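Local coordinates for protein adhesin (Streptococcus sanguinis SK1 = NCTC 7863, PDB 6VT2) that binds sialylated glycans through two tandem Siglec-like modules, probably fastening the streptococcus to host glycoproteins, at residues S247-T252 with G295-K300; L254-T259 with T284-L289. One frame throughout, in Å; residues are numbered along the deposited sequence.

How the interactions relate
Following the chain through the second Siglec-like module, helix 244-255 comes first and supplies one side of both contacts. Its turns at 247-252 wait for residues 295-300, at the start of strand 296-305, and interaction 1 closes this wider loop across 42 intervening residues. Interaction 2 is nested inside it: the end of the same helix and the residues that follow, 254-259, meet 284-289, the connection leaving strand 277-283, after a detour of 24 residues. Y297 is shared by the two: its hydroxyl end packs on L256 and L289. Together the contacts tie one helix to a sheet strand, where sialic acid binds, and to the loop preceding that strand.

Interaction 1 (S247-T252 with G295-K300); sequences SSTYNT and GKYTFK. With SIA (N-acetyl-alpha-neuraminic acid), chain C.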
loop_
_atom_site.group_PDB
_atom_site.type_symbol
_atom_site.label_atom_id
_atom_site.label_comp_id
_atom_site.label_asym_id
_atom_site.label_seq_id
_atom_site.Cartn_x
_atom_site.Cartn_y
_atom_site.Cartn_z
ATOM N N SER A 247 -17.367 -11.461 27.629
ATOM C CA SER A 247 -17.091 -10.252 28.413
ATOM C C SER A 247 -16.438 -10.653 29.725
ATOM O O SER A 247 -15.558 -10.003 30.149
ATOM C CB SER A 247 -18.356 -9.484 28.639
ATOM O OG SER A 247 -18.116 -8.393 29.458
ATOM N N SER A 248 -16.968 -11.676 30.343
ATOM C CA SER A 248 -16.414 -12.156 31.606
ATOM C C SER A 248 -14.948 -12.489 31.366
ATOM O O SER A 248 -14.177 -12.196 32.218
ATOM C CB SER A 248 -17.183 -13.326 32.133
ATOM O OG SER A 248 -16.568 -13.818 33.313
ATOM N N THR A 249 -14.637 -13.266 30.349
ATOM C CA THR A 249 -13.249 -13.717 30.146
ATOM C C THR A 249 -12.335 -12.545 29.865
ATOM O O THR A 249 -11.219 -12.445 30.424
ATOM C CB THR A 249 -13.149 -14.729 29.029
ATOM O OG1 THR A 249 -14.033 -15.776 29.396
ATOM C CG2 THR A 249 -11.727 -15.318 28.898
ATOM N N TYR A 250 -12.791 -11.676 28.970
ATOM C CA TYR A 250 -12.085 -10.457 28.655
ATOM C C TYR A 250 -11.778 -9.669 29.909
ATOM O O TYR A 250 -10.646 -9.242 30.099
ATOM C CB TYR A 250 -12.894 -9.636 27.672
ATOM C CG TYR A 250 -12.375 -8.275 27.365
ATOM C CD1 TYR A 250 -11.234 -8.079 26.637
ATOM C CD2 TYR A 250 -13.052 -7.167 27.824
ATOM C CE1 TYR A 250 -10.802 -6.839 26.351
ATOM C CE2 TYR A 250 -12.610 -5.900 27.537
ATOM C CZ TYR A 250 -11.508 -5.748 26.810
ATOM O OH TYR A 250 -11.079 -4.472 26.501
ATOM N N ASN A 251 -12.782 -9.413 30.750
ATOM C CA ASN A 251 -12.581 -8.596 31.920
ATOM C C ASN A 251 -11.715 -9.311 32.932
ATOM O O ASN A 251 -10.960 -8.651 33.623
ATOM C CB ASN A 251 -13.939 -8.183 32.478
ATOM C CG ASN A 251 -14.577 -7.072 31.628
ATOM O OD1 ASN A 251 -14.039 -5.988 31.512
ATOM N ND2 ASN A 251 -15.714 -7.355 31.042
ATOM N N THR A 252 -11.765 -10.645 32.993
ATOM C CA THR A 252 -10.833 -11.395 33.837
ATOM C C THR A 252 -9.414 -11.134 33.396
ATOM O O THR A 252 -8.540 -10.864 34.225
ATOM C CB THR A 252 -11.142 -12.874 33.784
ATOM O OG1 THR A 252 -12.448 -13.105 34.344
ATOM C CG2 THR A 252 -10.128 -13.687 34.585
ATOM N N GLY A 295 -6.002 -24.262 33.395
ATOM C CA GLY A 295 -5.116 -23.119 33.289
ATOM C C GLY A 295 -5.157 -22.517 31.905
ATOM O O GLY A 295 -4.286 -22.736 31.080
ATOM N N LYS A 296 -6.247 -21.820 31.635
ATOM C CA LYS A 296 -6.522 -21.292 30.319
ATOM C C LYS A 296 -7.658 -20.297 30.402
ATOM O O LYS A 296 -8.405 -20.229 31.383
ATOM C CB LYS A 296 -6.909 -22.365 29.319
ATOM C CG LYS A 296 -8.159 -23.080 29.735
ATOM C CD LYS A 296 -8.771 -24.000 28.683
ATOM C CE LYS A 296 -9.815 -24.869 29.379
ATOM N NZ LYS A 296 -10.589 -25.741 28.497
ATOM N N TYR A 297 -7.704 -19.463 29.389
ATOM C CA TYR A 297 -8.826 -18.584 29.170
ATOM C C TYR A 297 -9.246 -18.754 27.727
ATOM O O TYR A 297 -8.417 -18.697 26.806
ATOM C CB TYR A 297 -8.483 -17.126 29.411
ATOM C CG TYR A 297 -8.155 -16.763 30.805
ATOM C CD1 TYR A 297 -9.077 -16.939 31.819
ATOM C CD2 TYR A 297 -6.920 -16.278 31.143
ATOM C CE1 TYR A 297 -8.823 -16.597 33.105
ATOM C CE2 TYR A 297 -6.648 -15.926 32.458
ATOM C CZ TYR A 297 -7.583 -16.087 33.425
ATOM O OH TYR A 297 -7.348 -15.800 34.728
ATOM N N THR A 298 -10.531 -18.982 27.533
ATOM C CA THR A 298 -11.132 -19.164 26.209
ATOM C C THR A 298 -11.934 -17.927 25.868
ATOM O O THR A 298 -12.909 -17.607 26.556
ATOM C CB THR A 298 -12.016 -20.394 26.203
ATOM O OG1 THR A 298 -11.243 -21.528 26.671
ATOM C CG2 THR A 298 -12.498 -20.664 24.729
ATOM N N PHE A 299 -11.428 -17.166 24.918
ATOM C CA PHE A 299 -11.988 -15.899 24.510
ATOM C C PHE A 299 -12.873 -16.089 23.299
ATOM O O PHE A 299 -12.701 -17.025 22.519
ATOM C CB PHE A 299 -10.875 -14.907 24.144
ATOM C CG PHE A 299 -9.955 -14.592 25.265
ATOM C CD1 PHE A 299 -8.831 -15.369 25.490
ATOM C CD2 PHE A 299 -10.185 -13.532 26.087
ATOM C CE1 PHE A 299 -7.993 -15.120 26.525
ATOM C CE2 PHE A 299 -9.297 -13.228 27.096
ATOM C CZ PHE A 299 -8.208 -14.042 27.332
ATOM N N LYS A 300 -13.745 -15.112 23.097
ATOM C CA LYS A 300 -14.555 -15.027 21.897
ATOM C C LYS A 300 -14.371 -13.614 21.381
ATOM O O LYS A 300 -14.554 -12.635 22.118
ATOM C CB LYS A 300 -16.033 -15.336 22.227
ATOM C CG LYS A 300 -16.231 -16.784 22.741
ATOM C CD LYS A 300 -17.635 -17.291 22.522
ATOM C CE LYS A 300 -18.666 -16.564 23.387
ATOM N NZ LYS A 300 -20.065 -16.755 22.870
HETATM C C1 SIA C . -12.328 -20.984 29.903
HETATM C C2 SIA C . -13.137 -21.338 31.227
HETATM C C3 SIA C . -12.526 -22.478 32.054
HETATM C C4 SIA C . -11.145 -22.120 32.599
HETATM C C5 SIA C . -11.200 -20.821 33.413
HETATM C C6 SIA C . -11.924 -19.708 32.615
HETATM C C7 SIA C . -12.271 -18.465 33.458
HETATM C C8 SIA C . -13.251 -17.564 32.669
HETATM C C9 SIA C . -13.426 -16.203 33.332
HETATM C C10 SIA C . -9.368 -20.265 34.994
HETATM C C11 SIA C . -7.912 -19.811 35.141
HETATM N N5 SIA C . -9.839 -20.388 33.729
HETATM O O1A SIA C . -12.289 -19.748 29.641
HETATM O O1B SIA C . -11.849 -21.934 29.251
HETATM O O4 SIA C . -10.617 -23.140 33.466
HETATM O O6 SIA C . -13.178 -20.158 32.103
HETATM O O7 SIA C . -12.795 -18.860 34.719
HETATM O O8 SIA C . -12.830 -17.428 31.310
HETATM O O9 SIA C . -14.542 -15.525 32.747
HETATM O O10 SIA C . -10.063 -20.506 35.973
HETATM O O HOH W 1 -15.225 -16.451 26.838
#
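T249 and F299 make the central apolar meeting between helix 244-255 and strand 296-305. The methyl CG2 of T249 lies over one face of the F299 ring, 3.8 Å from its centroid and 20° off the normal, a CH-pi contact displaced toward the rim. This methyl stands anti to the backbone N of its own residue, which turns it to the strand and leaves OG1 beside that N (chi1 -57°), facing the sugar. One turn on, T252 repeats the rotamer; its CG2 meets the hydroxyl end of Y297, 3.5 Å from OH, the two side chains crossing at about a right angle.

The polar links are indirect. Water 1 joins T249 OG1 to T298 O, donating to the carbonyl at 2.6 Å. The helix and strand form two walls of the glycan pocket of a Siglec-like domain, in which sialic acid lies along the start of strand 296-305 and bonds to its backbone.

N-acetylneuraminic acid bridges those walls. Its glycerol tail reaches the helix: O8 bonds to T249 OG1 at 2.8 Å, and O9 bonds to S248 OG. Its carboxylate is gripped twice by one strand residue: T298 N donates to O1A at 2.8 Å, with an N-H...O angle of 160°, while T298 OG1 donates to O1B at 2.7 Å. The two bonds hold both carboxylate oxygens and so fix its rotation. At the other side of the sugar, N5 of the acetamido group donates to K296 O at 2.8 Å, and the Y297 ring presents its edge to O8 and C7.

Interaction 2 (L254-T259 with T284-L289); sequences LGLGFT and TIPKSL
The carbonyl oxygen of L256 receives two waters, both shared with T284. Water 2 donates to L256 O and accepts from T284 N at 2.9 Å; water 3 donates to T284 O at 2.8 Å and, weakly, to L256 O. The backbones are thus joined through solvent at both backbone polar atoms of T284, its N and O. Next to this bridge the helix ends in a Schellman motif, in which G257 takes a positive phi of 97° and the chain turns off toward F258.

The apolar part gathers around L256. Its CD1 meets CD1 of L289 tip to tip at 3.7 Å and also lies 3.8 Å from I285 CD1, while CD2 is more distantly placed against the P286 ring. I285 CD1 also touches the F258 ring, at CZ, 3.6 Å away. With CG beside the backbone N (chi1 -79°), the F258 ring extends toward T284, and T284 N lies over one of its faces.

A type I turn from P286 to L289 folds the loop back so that I285 and L289 both bear on L256. L256, I285 and L289 border Y297 of strand 296-305, I285 and L289 also F320 of strand 314-321, and F258 lies on I281 of strand 277-283, so that the contact sits where the helix end and the loop meet these strands.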
loop_
_atom_site.group_PDB
_atom_site.type_symbol
_atom_site.label_atom_id
_atom_site.label_comp_id
_atom_site.label_asym_id
_atom_site.label_seq_id
_atom_site.Cartn_x
_atom_site.Cartn_y
_atom_site.Cartn_z
ATOM N N LEU A 254 -8.280 -8.540 31.736
ATOM C CA LEU A 254 -7.953 -7.175 32.126
ATOM C C LEU A 254 -7.589 -7.100 33.603
ATOM O O LEU A 254 -6.710 -6.340 34.000
ATOM C CB LEU A 254 -9.106 -6.213 31.840
ATOM C CG LEU A 254 -9.382 -5.987 30.375
ATOM C CD1 LEU A 254 -10.541 -5.002 30.244
ATOM C CD2 LEU A 254 -8.202 -5.487 29.641
ATOM N N GLY A 255 -8.279 -7.848 34.421
ATOM C CA GLY A 255 -8.069 -7.827 35.853
ATOM C C GLY A 255 -6.705 -8.296 36.267
ATOM O O GLY A 255 -6.204 -7.921 37.327
ATOM N N LEU A 256 -6.105 -9.124 35.452
ATOM C CA LEU A 256 -4.752 -9.565 35.693
ATOM C C LEU A 256 -3.727 -8.550 35.256
ATOM O O LEU A 256 -2.536 -8.800 35.439
ATOM C CB LEU A 256 -4.468 -10.849 34.920
ATOM C CG LEU A 256 -5.261 -12.077 35.291
ATOM C CD1 LEU A 256 -4.819 -13.273 34.404
ATOM C CD2 LEU A 256 -5.061 -12.369 36.739
ATOM N N GLY A 257 -4.135 -7.456 34.642
ATOM C CA GLY A 257 -3.229 -6.428 34.202
ATOM C C GLY A 257 -2.842 -6.508 32.749
ATOM O O GLY A 257 -1.876 -5.864 32.370
ATOM N N PHE A 258 -3.589 -7.238 31.920
ATOM C CA PHE A 258 -3.292 -7.284 30.505
ATOM C C PHE A 258 -3.801 -6.058 29.800
ATOM O O PHE A 258 -4.753 -5.409 30.245
ATOM C CB PHE A 258 -3.959 -8.499 29.876
ATOM C CG PHE A 258 -3.233 -9.763 30.124
ATOM C CD1 PHE A 258 -3.089 -10.301 31.396
ATOM C CD2 PHE A 258 -2.694 -10.438 29.057
ATOM C CE1 PHE A 258 -2.403 -11.513 31.563
ATOM C CE2 PHE A 258 -2.018 -11.636 29.247
ATOM C CZ PHE A 258 -1.833 -12.157 30.512
ATOM N N THR A 259 -3.199 -5.787 28.650
ATOM C CA THR A 259 -3.671 -4.749 27.759
ATOM C C THR A 259 -3.982 -5.326 26.406
ATOM O O THR A 259 -3.420 -6.340 26.009
ATOM C CB THR A 259 -2.660 -3.606 27.584
ATOM O OG1 THR A 259 -1.467 -4.107 26.959
ATOM C CG2 THR A 259 -2.346 -2.976 28.915
ATOM N N THR A 284 1.016 -10.642 31.847
ATOM C CA THR A 284 1.650 -11.723 32.573
ATOM C C THR A 284 0.593 -12.522 33.307
ATOM O O THR A 284 -0.148 -11.967 34.112
ATOM C CB THR A 284 2.661 -11.166 33.560
ATOM O OG1 THR A 284 3.648 -10.394 32.864
ATOM C CG2 THR A 284 3.423 -12.309 34.289
ATOM N N ILE A 285 0.561 -13.810 33.067
ATOM C CA ILE A 285 -0.181 -14.691 33.938
ATOM C C ILE A 285 0.630 -14.864 35.209
ATOM O O ILE A 285 1.725 -15.436 35.158
ATOM C CB ILE A 285 -0.416 -16.030 33.248
ATOM C CG1 ILE A 285 -1.241 -15.894 31.984
ATOM C CG2 ILE A 285 -1.115 -17.018 34.217
ATOM C CD1 ILE A 285 -2.611 -15.276 32.128
ATOM N N PRO A 286 0.176 -14.377 36.347
ATOM C CA PRO A 286 0.967 -14.561 37.570
ATOM C C PRO A 286 0.931 -15.981 38.080
ATOM O O PRO A 286 0.044 -16.761 37.744
ATOM C CB PRO A 286 0.297 -13.617 38.551
ATOM C CG PRO A 286 -1.187 -13.658 38.106
ATOM C CD PRO A 286 -1.136 -13.737 36.608
ATOM N N LYS A 287 1.942 -16.312 38.887
ATOM C CA LYS A 287 2.066 -17.697 39.303
ATOM C C LYS A 287 0.910 -18.130 40.185
ATOM O O LYS A 287 0.713 -19.331 40.345
ATOM C CB LYS A 287 3.392 -17.928 40.017
ATOM C CG LYS A 287 3.529 -17.263 41.386
ATOM C CD LYS A 287 4.856 -17.529 42.042
ATOM C CE LYS A 287 4.789 -17.117 43.512
ATOM N NZ LYS A 287 6.129 -17.210 44.152
ATOM N N SER A 288 0.149 -17.178 40.720
ATOM C CA SER A 288 -1.027 -17.526 41.497
ATOM C C SER A 288 -2.060 -18.279 40.676
ATOM O O SER A 288 -2.943 -18.916 41.268
ATOM C CB SER A 288 -1.683 -16.313 42.079
ATOM O OG SER A 288 -2.034 -15.446 41.031
ATOM N N LEU A 289 -1.997 -18.201 39.323
ATOM C CA LEU A 289 -2.775 -19.069 38.456
ATOM C C LEU A 289 -1.954 -20.302 38.112
ATOM O O LEU A 289 -0.951 -20.183 37.399
ATOM C CB LEU A 289 -3.178 -18.336 37.186
ATOM C CG LEU A 289 -4.168 -17.203 37.468
ATOM C CD1 LEU A 289 -4.499 -16.526 36.203
ATOM C CD2 LEU A 289 -5.463 -17.682 38.130
HETATM O O HOH W 2 -0.342 -8.476 33.136
HETATM O O HOH W 3 0.414 -10.265 36.219
#